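Local coordinates for alpha-rhamnosidase (Dictyoglomus thermophilum, PDB 6I60), which probably catalyses the hydrolysis of terminal non-reducing alpha-L-rhamnose residues in alpha-L-rhamnosides, at residues 191-197 against 229-235; 43-48 against 337-341; 60-64 against 932-937; 844-850 against 891-897. One frame throughout, in Å; residues are numbered along the deposited sequence.

Overall arrangement
From the N terminus, residues 43-48 and then 60-64, both in the immunoglobulin-like domain, each open a long loop. Interaction 1 closes first, joining 191-197 to 229-235 inside the rhamnosidase N-terminal domain; it is nested within both longer loops. Interaction 2 closes next, when 337-341 returns to 43-48. Far along the chain, interaction 4 pairs 844-850 with 891-897 in the C-terminal domain, and 932-937 then closes interaction 3 around it. Interactions 2 and 3 therefore cross, tying the immunoglobulin-like domain to two different parts of the fold. Interactions 1 and 2 touch, as do 3 and 4, with centres about 12 Å apart in each pair; interactions 1 and 3 lie about 44 Å apart, centre to centre.

Interaction 1 of 4, residues 191-197 against 229-235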
loop_
_atom_site.group_PDB
_atom_site.type_symbol
_atom_site.label_atom_id
_atom_site.label_comp_id
_atom_site.label_asym_id
_atom_site.label_seq_id
_atom_site.Cartn_x
_atom_site.Cartn_y
_atom_site.Cartn_z
ATOM N N ARG A 191 29.652 -15.917 6.699
ATOM C CA ARG A 191 28.299 -15.464 6.412
ATOM C C ARG A 191 27.766 -16.270 5.236
ATOM O O ARG A 191 28.531 -16.851 4.462
ATOM C CB ARG A 191 28.256 -13.964 6.102
ATOM C CG ARG A 191 28.743 -13.613 4.709
ATOM C CD ARG A 191 28.282 -12.230 4.291
ATOM N NE ARG A 191 29.131 -11.674 3.242
ATOM C CZ ARG A 191 28.709 -10.831 2.306
ATOM N NH1 ARG A 191 27.441 -10.442 2.284
ATOM N NH2 ARG A 191 29.554 -10.378 1.391
ATOM N N ALA A 192 26.440 -16.301 5.116
ATOM C CA ALA A 192 25.785 -17.021 4.034
ATOM C C ALA A 192 24.605 -16.211 3.526
ATOM O O ALA A 192 23.845 -15.642 4.314
ATOM C CB ALA A 192 25.312 -18.410 4.484
ATOM N N ARG A 193 24.460 -16.161 2.205
ATOM C CA ARG A 193 23.375 -15.436 1.563
ATOM C C ARG A 193 22.743 -16.308 0.490
ATOM O O ARG A 193 23.399 -17.173 -0.099
ATOM C CB ARG A 193 23.863 -14.122 0.947
ATOM C CG ARG A 193 24.374 -13.117 1.962
ATOM C CD ARG A 193 23.268 -12.682 2.906
ATOM N NE ARG A 193 23.689 -11.581 3.765
ATOM C CZ ARG A 193 24.253 -11.739 4.957
ATOM N NH1 ARG A 193 24.463 -12.958 5.435
ATOM N NH2 ARG A 193 24.604 -10.679 5.672
ATOM N N VAL A 194 21.459 -16.066 0.239
ATOM C CA VAL A 194 20.667 -16.863 -0.691
ATOM C C VAL A 194 19.809 -15.906 -1.506
ATOM O O VAL A 194 19.015 -15.149 -0.940
ATOM C CB VAL A 194 19.795 -17.897 0.044
ATOM C CG1 VAL A 194 18.556 -18.227 -0.754
ATOM C CG2 VAL A 194 20.591 -19.158 0.318
ATOM N N TYR A 195 19.978 -15.926 -2.826
ATOM C CA TYR A 195 19.307 -14.993 -3.732
ATOM C C TYR A 195 18.405 -15.805 -4.655
ATOM O O TYR A 195 18.866 -16.354 -5.659
ATOM C CB TYR A 195 20.320 -14.167 -4.523
ATOM C CG TYR A 195 21.438 -13.575 -3.688
ATOM C CD1 TYR A 195 22.545 -14.335 -3.331
ATOM C CD2 TYR A 195 21.390 -12.253 -3.266
ATOM C CE1 TYR A 195 23.567 -13.798 -2.570
ATOM C CE2 TYR A 195 22.412 -11.706 -2.506
ATOM C CZ TYR A 195 23.496 -12.483 -2.160
ATOM O OH TYR A 195 24.509 -11.940 -1.404
ATOM N N ILE A 196 17.117 -15.869 -4.320
ATOM C CA ILE A 196 16.165 -16.747 -4.990
ATOM C C ILE A 196 15.069 -15.909 -5.632
ATOM O O ILE A 196 14.662 -14.876 -5.091
ATOM C CB ILE A 196 15.566 -17.774 -4.004
ATOM C CG1 ILE A 196 14.505 -18.641 -4.688
ATOM C CG2 ILE A 196 15.007 -17.074 -2.771
ATOM C CD1 ILE A 196 14.198 -19.925 -3.954
ATOM N N ALA A 197 14.606 -16.355 -6.801
ATOM C CA ALA A 197 13.424 -15.805 -7.468
ATOM C C ALA A 197 12.632 -17.003 -7.991
ATOM O O ALA A 197 12.882 -17.494 -9.095
ATOM C CB ALA A 197 13.799 -14.839 -8.584
ATOM N N TYR A 229 13.741 -10.560 -7.126
ATOM C CA TYR A 229 14.281 -11.662 -6.347
ATOM C C TYR A 229 14.466 -11.232 -4.897
ATOM O O TYR A 229 14.615 -10.045 -4.595
ATOM C CB TYR A 229 15.610 -12.156 -6.929
ATOM C CG TYR A 229 16.782 -11.218 -6.736
ATOM C CD1 TYR A 229 17.024 -10.185 -7.630
ATOM C CD2 TYR A 229 17.656 -11.377 -5.666
ATOM C CE1 TYR A 229 18.096 -9.327 -7.458
ATOM C CE2 TYR A 229 18.728 -10.526 -5.487
ATOM C CZ TYR A 229 18.944 -9.503 -6.386
ATOM O OH TYR A 229 20.011 -8.654 -6.211
ATOM N N THR A 230 14.443 -12.212 -4.000
ATOM C CA THR A 230 14.595 -11.983 -2.571
ATOM C C THR A 230 15.912 -12.577 -2.089
ATOM O O THR A 230 16.304 -13.669 -2.513
ATOM C CB THR A 230 13.426 -12.595 -1.792
ATOM O OG1 THR A 230 12.187 -12.131 -2.342
ATOM C CG2 THR A 230 13.496 -12.211 -0.322
ATOM N N VAL A 231 16.597 -11.852 -1.208
ATOM C CA VAL A 231 17.845 -12.303 -0.604
ATOM C C VAL A 231 17.591 -12.602 0.867
ATOM O O VAL A 231 16.960 -11.803 1.571
ATOM C CB VAL A 231 18.967 -11.263 -0.770
ATOM C CG1 VAL A 231 18.469 -9.893 -0.383
ATOM C CG2 VAL A 231 20.172 -11.647 0.075
ATOM N N TYR A 232 18.077 -13.750 1.326
ATOM C CA TYR A 232 17.896 -14.183 2.701
ATOM C C TYR A 232 19.249 -14.391 3.371
ATOM O O TYR A 232 20.246 -14.708 2.715
ATOM C CB TYR A 232 17.084 -15.479 2.771
ATOM C CG TYR A 232 15.635 -15.318 2.378
ATOM C CD1 TYR A 232 14.733 -14.679 3.219
ATOM C CD2 TYR A 232 15.166 -15.811 1.167
ATOM C CE1 TYR A 232 13.406 -14.531 2.864
ATOM C CE2 TYR A 232 13.840 -15.670 0.804
ATOM C CZ TYR A 232 12.964 -15.030 1.655
ATOM O OH TYR A 232 11.644 -14.887 1.294
ATOM N N ASP A 233 19.270 -14.205 4.688
ATOM C CA ASP A 233 20.453 -14.452 5.503
ATOM C C ASP A 233 20.326 -15.848 6.099
ATOM O O ASP A 233 19.517 -16.073 7.004
ATOM C CB ASP A 233 20.599 -13.392 6.593
ATOM C CG ASP A 233 21.528 -13.829 7.711
ATOM O OD1 ASP A 233 22.633 -14.330 7.412
ATOM O OD2 ASP A 233 21.152 -13.674 8.891
ATOM N N VAL A 234 21.121 -16.783 5.587
ATOM C CA VAL A 234 21.051 -18.172 6.025
ATOM C C VAL A 234 22.372 -18.568 6.665
ATOM O O VAL A 234 22.793 -19.727 6.580
ATOM C CB VAL A 234 20.700 -19.106 4.853
ATOM C CG1 VAL A 234 19.289 -18.831 4.369
ATOM C CG2 VAL A 234 21.701 -18.933 3.718
ATOM N N SER A 235 23.034 -17.606 7.312
ATOM C CA SER A 235 24.307 -17.888 7.967
ATOM C C SER A 235 24.149 -18.971 9.026
ATOM O O SER A 235 24.748 -20.048 8.929
ATOM C CB SER A 235 24.874 -16.607 8.579
ATOM O OG SER A 235 25.187 -15.660 7.575
#
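An antiparallel strand pair in the mixed sheet of the rhamnosidase N-terminal domain joins V194 to Y232 and I196 to T230 as hydrogen-bonded pairs, with R193/D233 and Y195/V231 as the non-hydrogen-bonded ones. The two strand axes run 156° apart. Four backbone bonds hold this ladder, among them Y232 N to V194 O at 2.8 Å and T230 N to I196 O at 2.9 Å. On the face bearing Y195 and V231 the side chains lie alongside each other, Y195 CE2 3.4 Å from V231 CG2, while Y229 CE2 comes up at the edge of the Y195 ring. On the other face, V194 CG2 meets V234 CG2 at 3.6 Å, nearly at right angles, and I196 CG2 sits at the edge of the Y232 ring. At the R193/D233 end of the ladder the contacts are polar. R193 bends at chi2 (-63°) and brings NH1 to D233 OD1, a salt bridge of 3.0 Å whose flat groups are turned 69° against each other. The same NH1 reaches A192 O, which V234 N grips from the opposite face of the carbonyl. S235 OG accepts from A192 N at 2.8 Å and donates to D233 OD1 at 2.9 Å, helping to fix the carboxylate. E136 is a second anionic partner of R193, at NH2. Strand 264-273 flanks 189-199, and strand 336-338 flanks 226-233. Strand 201-206 packs on V194, I196, T230 and V234, whereas L44 of strand 44-46 touches R193, V231 and D233 on the other face.

Interaction 2 of 4, residues 43-48 against 337-341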
loop_
_atom_site.group_PDB
_atom_site.type_symbol
_atom_site.label_atom_id
_atom_site.label_comp_id
_atom_site.label_asym_id
_atom_site.label_seq_id
_atom_site.Cartn_x
_atom_site.Cartn_y
_atom_site.Cartn_z
ATOM N N PRO A 43 18.488 -2.515 5.703
ATOM C CA PRO A 43 17.966 -3.315 4.593
ATOM C C PRO A 43 18.973 -4.347 4.112
ATOM O O PRO A 43 20.186 -4.128 4.122
ATOM C CB PRO A 43 17.693 -2.267 3.508
ATOM C CG PRO A 43 18.689 -1.195 3.782
ATOM C CD PRO A 43 18.889 -1.163 5.277
ATOM N N LEU A 44 18.442 -5.492 3.687
ATOM C CA LEU A 44 19.243 -6.594 3.163
ATOM C C LEU A 44 18.860 -6.809 1.703
ATOM O O LEU A 44 17.779 -7.331 1.411
ATOM C CB LEU A 44 19.028 -7.867 3.982
ATOM C CG LEU A 44 19.528 -9.186 3.387
ATOM C CD1 LEU A 44 21.029 -9.140 3.158
ATOM C CD2 LEU A 44 19.157 -10.357 4.284
ATOM N N GLY A 45 19.738 -6.399 0.791
ATOM C CA GLY A 45 19.502 -6.594 -0.625
ATOM C C GLY A 45 19.297 -5.315 -1.407
ATOM O O GLY A 45 18.490 -5.273 -2.340
ATOM N N VAL A 46 20.029 -4.267 -1.042
ATOM C CA VAL A 46 19.918 -2.985 -1.731
ATOM C C VAL A 46 20.531 -3.138 -3.119
ATOM O O VAL A 46 21.737 -3.358 -3.256
ATOM C CB VAL A 46 20.594 -1.861 -0.940
ATOM C CG1 VAL A 46 20.157 -0.506 -1.469
ATOM C CG2 VAL A 46 20.267 -1.988 0.539
ATOM N N ASP A 47 19.698 -3.033 -4.155
ATOM C CA ASP A 47 20.175 -3.075 -5.529
ATOM C C ASP A 47 20.285 -1.697 -6.163
ATOM O O ASP A 47 20.948 -1.559 -7.196
ATOM C CB ASP A 47 19.256 -3.954 -6.387
ATOM C CG ASP A 47 19.745 -5.388 -6.481
ATOM O OD1 ASP A 47 19.134 -6.183 -7.229
ATOM O OD2 ASP A 47 20.742 -5.722 -5.805
ATOM N N LYS A 48 19.660 -0.684 -5.570
ATOM C CA LYS A 48 19.796 0.683 -6.057
ATOM C C LYS A 48 21.238 1.145 -5.889
ATOM O O LYS A 48 21.782 1.107 -4.780
ATOM C CB LYS A 48 18.843 1.608 -5.301
ATOM C CG LYS A 48 17.686 2.132 -6.131
ATOM C CD LYS A 48 17.101 3.396 -5.522
ATOM C CE LYS A 48 16.191 4.115 -6.508
ATOM N NZ LYS A 48 15.095 3.233 -7.002
ATOM N N LEU A 337 16.269 -8.977 -13.371
ATOM C CA LEU A 337 16.128 -9.439 -11.995
ATOM C C LEU A 337 16.647 -8.354 -11.057
ATOM O O LEU A 337 17.853 -8.096 -10.997
ATOM C CB LEU A 337 16.860 -10.762 -11.794
ATOM C CG LEU A 337 16.122 -11.969 -12.385
ATOM C CD1 LEU A 337 16.540 -12.223 -13.828
ATOM C CD2 LEU A 337 16.328 -13.215 -11.537
ATOM N N TYR A 338 15.730 -7.723 -10.328
ATOM C CA TYR A 338 16.020 -6.613 -9.434
ATOM C C TYR A 338 15.620 -6.984 -8.011
ATOM O O TYR A 338 14.888 -7.948 -7.776
ATOM C CB TYR A 338 15.279 -5.348 -9.887
ATOM C CG TYR A 338 15.888 -4.047 -9.415
ATOM C CD1 TYR A 338 17.129 -3.628 -9.876
ATOM C CD2 TYR A 338 15.211 -3.227 -8.520
ATOM C CE1 TYR A 338 17.684 -2.433 -9.453
ATOM C CE2 TYR A 338 15.756 -2.031 -8.091
ATOM C CZ TYR A 338 16.992 -1.639 -8.561
ATOM O OH TYR A 338 17.539 -0.452 -8.137
ATOM N N SER A 339 16.106 -6.199 -7.052
ATOM C CA SER A 339 15.793 -6.399 -5.637
ATOM C C SER A 339 15.349 -5.064 -5.048
ATOM O O SER A 339 16.183 -4.238 -4.666
ATOM C CB SER A 339 16.989 -6.966 -4.879
ATOM O OG SER A 339 16.663 -7.190 -3.518
ATOM N N GLU A 340 14.038 -4.860 -4.973
ATOM C CA GLU A 340 13.480 -3.646 -4.398
ATOM C C GLU A 340 13.262 -3.830 -2.903
ATOM O O GLU A 340 12.905 -4.919 -2.444
ATOM C CB GLU A 340 12.162 -3.280 -5.080
ATOM C CG GLU A 340 12.300 -2.924 -6.552
ATOM C CD GLU A 340 11.285 -1.892 -6.996
ATOM O OE1 GLU A 340 10.624 -2.112 -8.034
ATOM O OE2 GLU A 340 11.147 -0.860 -6.306
ATOM N N ILE A 341 13.485 -2.760 -2.147
ATOM C CA ILE A 341 13.285 -2.758 -0.704
ATOM C C ILE A 341 11.883 -2.216 -0.452
ATOM O O ILE A 341 11.633 -1.013 -0.572
ATOM C CB ILE A 341 14.353 -1.936 0.020
ATOM C CG1 ILE A 341 15.746 -2.274 -0.520
ATOM C CG2 ILE A 341 14.284 -2.187 1.518
ATOM C CD1 ILE A 341 16.282 -3.604 -0.045
#
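D47 and K48 lie against the side chain of Y338, which carries much of this contact. With CG anti to the backbone N (chi1 -157°), the ring swings from CB toward segment 43-48. CD1 and CE1 then pass beneath D47 CB, CE1 at 3.8 Å. This methylene sits over one ring face as a CH-pi contact, 4.0 Å from the Y338 ring centroid and 20° off the normal. CZ stays under the same group, and at the tip OH rests against the start of K48, 3.3 Å from both its CA and its CG. An alanine here would be likely to leave D47 CB without the ring face and K48 without the hydroxyl it rests against. Beyond the ring, S339 OG donates to G45 O at 2.9 Å, in the carbonyl plane and on a lone pair. I341 CD1 approaches the same G45 O at 3.6 Å, and I341 CG2 packs on P43 CB at 3.9 Å. The D47 carboxylate also has partners outside, Y229 OH at OD1 and M140 N at OD2. Strand 44-46 borders the immunoglobulin-like sheet and 336-338 borders the sheet of the rhamnosidase N-terminal domain. Rather than pairing as a ladder, the two edges meet through a serine hydroxyl bond, an aromatic face and a small apolar patch, an interface between two beta domains.

Interaction 3 of 4, residues 60-64 against 932-937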
loop_
_atom_site.group_PDB
_atom_site.type_symbol
_atom_site.label_atom_id
_atom_site.label_comp_id
_atom_site.label_asym_id
_atom_site.label_seq_id
_atom_site.Cartn_x
_atom_site.Cartn_y
_atom_site.Cartn_z
ATOM N N LEU A 60 16.527 18.880 22.921
ATOM C CA LEU A 60 16.038 19.250 24.245
ATOM C C LEU A 60 15.174 20.503 24.186
ATOM O O LEU A 60 14.179 20.613 24.911
ATOM C CB LEU A 60 17.212 19.466 25.200
ATOM C CG LEU A 60 18.045 18.244 25.581
ATOM C CD1 LEU A 60 19.330 18.675 26.275
ATOM C CD2 LEU A 60 17.238 17.301 26.461
ATOM N N GLU A 61 15.538 21.457 23.332
ATOM C CA GLU A 61 14.856 22.737 23.263
ATOM C C GLU A 61 13.741 22.711 22.222
ATOM O O GLU A 61 13.653 21.815 21.379
ATOM C CB GLU A 61 15.846 23.855 22.937
ATOM C CG GLU A 61 17.186 23.730 23.638
ATOM C CD GLU A 61 18.220 24.681 23.073
ATOM O OE1 GLU A 61 17.845 25.544 22.250
ATOM O OE2 GLU A 61 19.407 24.566 23.450
ATOM N N LYS A 62 12.879 23.721 22.293
ATOM C CA LYS A 62 11.822 23.923 21.317
ATOM C C LYS A 62 12.321 24.809 20.177
ATOM O O LYS A 62 13.399 25.403 20.244
ATOM C CB LYS A 62 10.593 24.545 21.980
ATOM C CG LYS A 62 9.857 23.619 22.930
ATOM C CD LYS A 62 8.546 24.240 23.396
ATOM C CE LYS A 62 7.781 23.303 24.319
ATOM N NZ LYS A 62 6.758 24.037 25.113
ATOM N N ASN A 63 11.513 24.889 19.116
ATOM C CA ASN A 63 11.810 25.724 17.948
ATOM C C ASN A 63 13.170 25.386 17.344
ATOM O O ASN A 63 13.937 26.269 16.959
ATOM C CB ASN A 63 11.732 27.212 18.297
ATOM C CG ASN A 63 10.408 27.594 18.914
ATOM O OD1 ASN A 63 9.365 27.510 18.268
ATOM N ND2 ASN A 63 10.442 28.016 20.173
ATOM N N GLU A 64 13.474 24.098 17.259
ATOM C CA GLU A 64 14.734 23.637 16.703
ATOM C C GLU A 64 14.515 23.075 15.306
ATOM O O GLU A 64 13.450 22.531 14.996
ATOM C CB GLU A 64 15.383 22.585 17.606
ATOM C CG GLU A 64 16.210 23.168 18.739
ATOM C CD GLU A 64 17.441 23.905 18.245
ATOM O OE1 GLU A 64 17.814 23.723 17.066
ATOM O OE2 GLU A 64 18.041 24.662 19.038
ATOM N N VAL A 932 4.150 28.142 15.720
ATOM C CA VAL A 932 5.050 27.545 16.697
ATOM C C VAL A 932 6.094 26.711 15.964
ATOM O O VAL A 932 5.982 26.439 14.768
ATOM C CB VAL A 932 4.302 26.682 17.738
ATOM C CG1 VAL A 932 3.219 27.494 18.436
ATOM C CG2 VAL A 932 3.712 25.437 17.082
ATOM N N GLY A 933 7.123 26.310 16.707
ATOM C CA GLY A 933 8.135 25.412 16.186
ATOM C C GLY A 933 8.004 24.019 16.765
ATOM O O GLY A 933 6.893 23.568 17.055
ATOM N N SER A 934 9.128 23.332 16.949
ATOM C CA SER A 934 9.095 21.980 17.490
ATOM C C SER A 934 8.726 21.997 18.971
ATOM O O SER A 934 9.045 22.937 19.704
ATOM C CB SER A 934 10.447 21.291 17.291
ATOM O OG SER A 934 11.461 21.880 18.089
ATOM N N GLY A 935 8.038 20.945 19.404
ATOM C CA GLY A 935 7.650 20.768 20.788
ATOM C C GLY A 935 6.164 20.515 20.930
ATOM O O GLY A 935 5.417 20.441 19.956
ATOM N N SER A 936 5.740 20.379 22.184
ATOM C CA SER A 936 4.343 20.157 22.531
ATOM C C SER A 936 3.757 21.419 23.150
ATOM O O SER A 936 4.398 22.069 23.982
ATOM C CB SER A 936 4.197 18.982 23.503
ATOM O OG SER A 936 4.966 17.872 23.077
ATOM N N TYR A 937 2.536 21.760 22.744
ATOM C CA TYR A 937 1.883 22.976 23.204
ATOM C C TYR A 937 0.428 22.684 23.540
ATOM O O TYR A 937 -0.209 21.824 22.925
ATOM C CB TYR A 937 1.956 24.091 22.151
ATOM C CG TYR A 937 3.354 24.402 21.669
ATOM C CD1 TYR A 937 3.897 23.737 20.578
ATOM C CD2 TYR A 937 4.129 25.366 22.300
ATOM C CE1 TYR A 937 5.171 24.018 20.133
ATOM C CE2 TYR A 937 5.405 25.653 21.861
ATOM C CZ TYR A 937 5.921 24.977 20.776
ATOM O OH TYR A 937 7.192 25.259 20.332
#
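Three hydrogen bonds join K62, N63 and E64 to S934 and S936. N63 N donates to S934 O at 3.2 Å, the donor tilted 20° from the carbonyl plane. E64 N reaches S934 OG at 3.1 Å in a nearly straight bond (174°); the serine thus offers both its carbonyl and its hydroxyl to successive backbone amides. Its OG stands between the backbone N and the carbonyl carbon (chi1 68°), which turns it to face E64. The third bond is weak, K62 NZ to S936 O at 3.3 Å. Van der Waals contact comes from the extended K62 chain, which runs alongside Y937, the two side chains pointing opposite ways, with K62 CD 3.5 Å from Y937 OH. K62 CG also passes over G935 at 4.2 Å from its CA, on the side where a CB would stand. Segment 60-64 lies in the loop between strands 52-56 and 68-74 of the immunoglobulin-like domain. Residues 932-935 carry the chain from the sheet of strand 927-932 to that of strand 935-941, with V932 backbone-bonded to G894 and Y937 to I886, while E64 binds the N891 backbone.

Interaction 4 of 4, residues 844-850 against 891-897; sequences WNKIIFE and NSEGEVH
The H897 ring has I848 CG2 over one face, a CH-pi contact 4.1 Å from the centroid, and E850 OE1 at its edge. ND1 donates to that oxygen at 3.0 Å, with carboxylate and ring only 15° from coplanar; NE2 turns to E895 OE2 at 2.9 Å. Held by a carboxylate at each nitrogen, the imidazole can hardly rotate and may well be drawn toward its protonated form. A leucine in its place would probably leave E850 OE1 and E895 OE2 without these donors, and the link between the two carboxylates lost. The F849 ring takes I847 CG2 over one face and G894 CA at its edge, F849 CE2 to G894 CA 4.0 Å. These groups ride on a parallel strand pair, 846-849 beside 893-897, in the mixed sheet of the C-terminal domain. Its bonds alternate along the pair: I847 N to E893 O, E895 N to I847 O, F849 N to E895 O and H897 N to F849 O. F849 and V896 reach strand 882-888 of the facing sheet, while K846 lies on the side of I848 and E895. The lysine leaves its strand with CG anti to the backbone N (chi1 175°), bends at chi3, and sets NZ 3.0 Å from E893 OE2 and 3.3 Å from E895 OE1, a salt-bridge network with weak hydrogen bonds. R931 is a second cationic partner of E895 OE1. Ahead of the ladder, S892 OG donates to W844 O at 3.2 Å. Beyond it, H852 binds E850 OE2.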
loop_
_atom_site.group_PDB
_atom_site.type_symbol
_atom_site.label_atom_id
_atom_site.label_comp_id
_atom_site.label_asym_id
_atom_site.label_seq_id
_atom_site.Cartn_x
_atom_site.Cartn_y
_atom_site.Cartn_z
ATOM N N TRP A 844 6.123 17.419 5.396
ATOM C CA TRP A 844 5.683 17.918 6.699
ATOM C C TRP A 844 6.619 18.999 7.233
ATOM O O TRP A 844 6.783 19.149 8.445
ATOM C CB TRP A 844 5.540 16.782 7.719
ATOM C CG TRP A 844 4.495 15.766 7.362
ATOM C CD1 TRP A 844 4.697 14.557 6.760
ATOM C CD2 TRP A 844 3.082 15.868 7.589
ATOM N NE1 TRP A 844 3.500 13.901 6.597
ATOM C CE2 TRP A 844 2.493 14.685 7.097
ATOM C CE3 TRP A 844 2.260 16.844 8.158
ATOM C CZ2 TRP A 844 1.120 14.453 7.159
ATOM C CZ3 TRP A 844 0.896 16.613 8.216
ATOM C CH2 TRP A 844 0.340 15.427 7.720
ATOM N N ASN A 845 7.247 19.756 6.328
ATOM C CA ASN A 845 8.095 20.864 6.756
ATOM C C ASN A 845 7.290 21.915 7.506
ATOM O O ASN A 845 7.804 22.552 8.433
ATOM C CB ASN A 845 8.801 21.485 5.551
ATOM C CG ASN A 845 10.224 20.982 5.385
ATOM O OD1 ASN A 845 11.155 21.498 6.003
ATOM N ND2 ASN A 845 10.398 19.965 4.546
ATOM N N LYS A 846 6.030 22.106 7.123
ATOM C CA LYS A 846 5.087 22.928 7.866
ATOM C C LYS A 846 3.818 22.117 8.072
ATOM O O LYS A 846 3.338 21.463 7.141
ATOM C CB LYS A 846 4.779 24.236 7.132
ATOM C CG LYS A 846 3.711 25.091 7.797
ATOM C CD LYS A 846 3.795 26.537 7.335
ATOM C CE LYS A 846 3.786 27.500 8.513
ATOM N NZ LYS A 846 4.143 28.885 8.095
ATOM N N ILE A 847 3.289 22.147 9.291
ATOM C CA ILE A 847 2.083 21.414 9.647
ATOM C C ILE A 847 0.981 22.415 9.953
ATOM O O ILE A 847 1.214 23.423 10.631
ATOM C CB ILE A 847 2.329 20.478 10.848
ATOM C CG1 ILE A 847 3.676 19.769 10.701
ATOM C CG2 ILE A 847 1.197 19.471 10.985
ATOM C CD1 ILE A 847 4.064 18.956 11.907
ATOM N N ILE A 848 -0.217 22.143 9.446
ATOM C CA ILE A 848 -1.388 22.979 9.682
ATOM C C ILE A 848 -2.292 22.237 10.656
ATOM O O ILE A 848 -2.840 21.177 10.327
ATOM C CB ILE A 848 -2.128 23.311 8.379
ATOM C CG1 ILE A 848 -1.157 23.881 7.345
ATOM C CG2 ILE A 848 -3.253 24.296 8.644
ATOM C CD1 ILE A 848 -1.813 24.259 6.038
ATOM N N PHE A 849 -2.445 22.788 11.858
ATOM C CA PHE A 849 -3.320 22.226 12.888
ATOM C C PHE A 849 -4.619 23.026 12.873
ATOM O O PHE A 849 -4.764 24.024 13.578
ATOM C CB PHE A 849 -2.650 22.266 14.258
ATOM C CG PHE A 849 -1.388 21.453 14.346
ATOM C CD1 PHE A 849 -1.443 20.089 14.585
ATOM C CD2 PHE A 849 -0.148 22.054 14.204
ATOM C CE1 PHE A 849 -0.285 19.339 14.671
ATOM C CE2 PHE A 849 1.014 21.309 14.290
ATOM C CZ PHE A 849 0.945 19.949 14.526
ATOM N N GLU A 850 -5.577 22.580 12.058
ATOM C CA GLU A 850 -6.857 23.268 11.882
ATOM C C GLU A 850 -7.995 22.308 12.201
ATOM O O GLU A 850 -8.531 21.642 11.300
ATOM C CB GLU A 850 -6.988 23.820 10.465
ATOM C CG GLU A 850 -8.238 24.647 10.236
ATOM C CD GLU A 850 -8.462 24.959 8.773
ATOM O OE1 GLU A 850 -7.599 25.633 8.170
ATOM O OE2 GLU A 850 -9.496 24.526 8.226
ATOM N N ASN A 891 12.829 20.093 13.256
ATOM C CA ASN A 891 12.933 20.377 11.816
ATOM C C ASN A 891 11.550 20.488 11.173
ATOM O O ASN A 891 11.346 20.082 10.029
ATOM C CB ASN A 891 13.788 19.341 11.079
ATOM C CG ASN A 891 14.467 19.916 9.856
ATOM O OD1 ASN A 891 15.190 20.910 9.947
ATOM N ND2 ASN A 891 14.242 19.298 8.703
ATOM N N SER A 892 10.599 21.059 11.906
ATOM C CA SER A 892 9.257 21.285 11.391
ATOM C C SER A 892 8.642 22.461 12.135
ATOM O O SER A 892 9.030 22.777 13.263
ATOM C CB SER A 892 8.378 20.039 11.533
ATOM O OG SER A 892 7.008 20.375 11.426
ATOM N N GLU A 893 7.680 23.112 11.487
ATOM C CA GLU A 893 6.982 24.246 12.071
ATOM C C GLU A 893 5.481 23.998 12.036
ATOM O O GLU A 893 4.967 23.312 11.147
ATOM C CB GLU A 893 7.322 25.558 11.343
ATOM C CG GLU A 893 6.707 25.692 9.959
ATOM C CD GLU A 893 7.253 26.884 9.194
ATOM O OE1 GLU A 893 8.208 26.702 8.407
ATOM O OE2 GLU A 893 6.728 28.003 9.380
ATOM N N GLY A 894 4.785 24.558 13.020
ATOM C CA GLY A 894 3.354 24.370 13.170
ATOM C C GLY A 894 2.599 25.663 12.930
ATOM O O GLY A 894 3.075 26.748 13.270
ATOM N N GLU A 895 1.411 25.539 12.343
ATOM C CA GLU A 895 0.525 26.671 12.073
ATOM C C GLU A 895 -0.843 26.318 12.652
ATOM O O GLU A 895 -1.654 25.659 11.996
ATOM C CB GLU A 895 0.457 26.969 10.578
ATOM C CG GLU A 895 -0.390 28.181 10.223
ATOM C CD GLU A 895 -0.265 28.570 8.761
ATOM O OE1 GLU A 895 0.855 28.912 8.328
ATOM O OE2 GLU A 895 -1.291 28.535 8.046
ATOM N N VAL A 896 -1.093 26.752 13.882
ATOM C CA VAL A 896 -2.342 26.440 14.565
ATOM C C VAL A 896 -3.445 27.357 14.057
ATOM O O VAL A 896 -3.242 28.564 13.875
ATOM C CB VAL A 896 -2.167 26.569 16.089
ATOM C CG1 VAL A 896 -3.308 25.874 16.813
ATOM C CG2 VAL A 896 -0.829 25.993 16.513
ATOM N N HIS A 897 -4.625 26.785 13.824
ATOM C CA HIS A 897 -5.806 27.523 13.376
ATOM C C HIS A 897 -6.907 27.290 14.404
ATOM O O HIS A 897 -7.761 26.415 14.237
ATOM C CB HIS A 897 -6.245 27.086 11.969
ATOM C CG HIS A 897 -5.345 27.567 10.875
ATOM N ND1 HIS A 897 -5.641 27.394 9.540
ATOM C CD2 HIS A 897 -4.157 28.213 10.915
ATOM C CE1 HIS A 897 -4.674 27.913 8.805
ATOM N NE2 HIS A 897 -3.761 28.417 9.616
#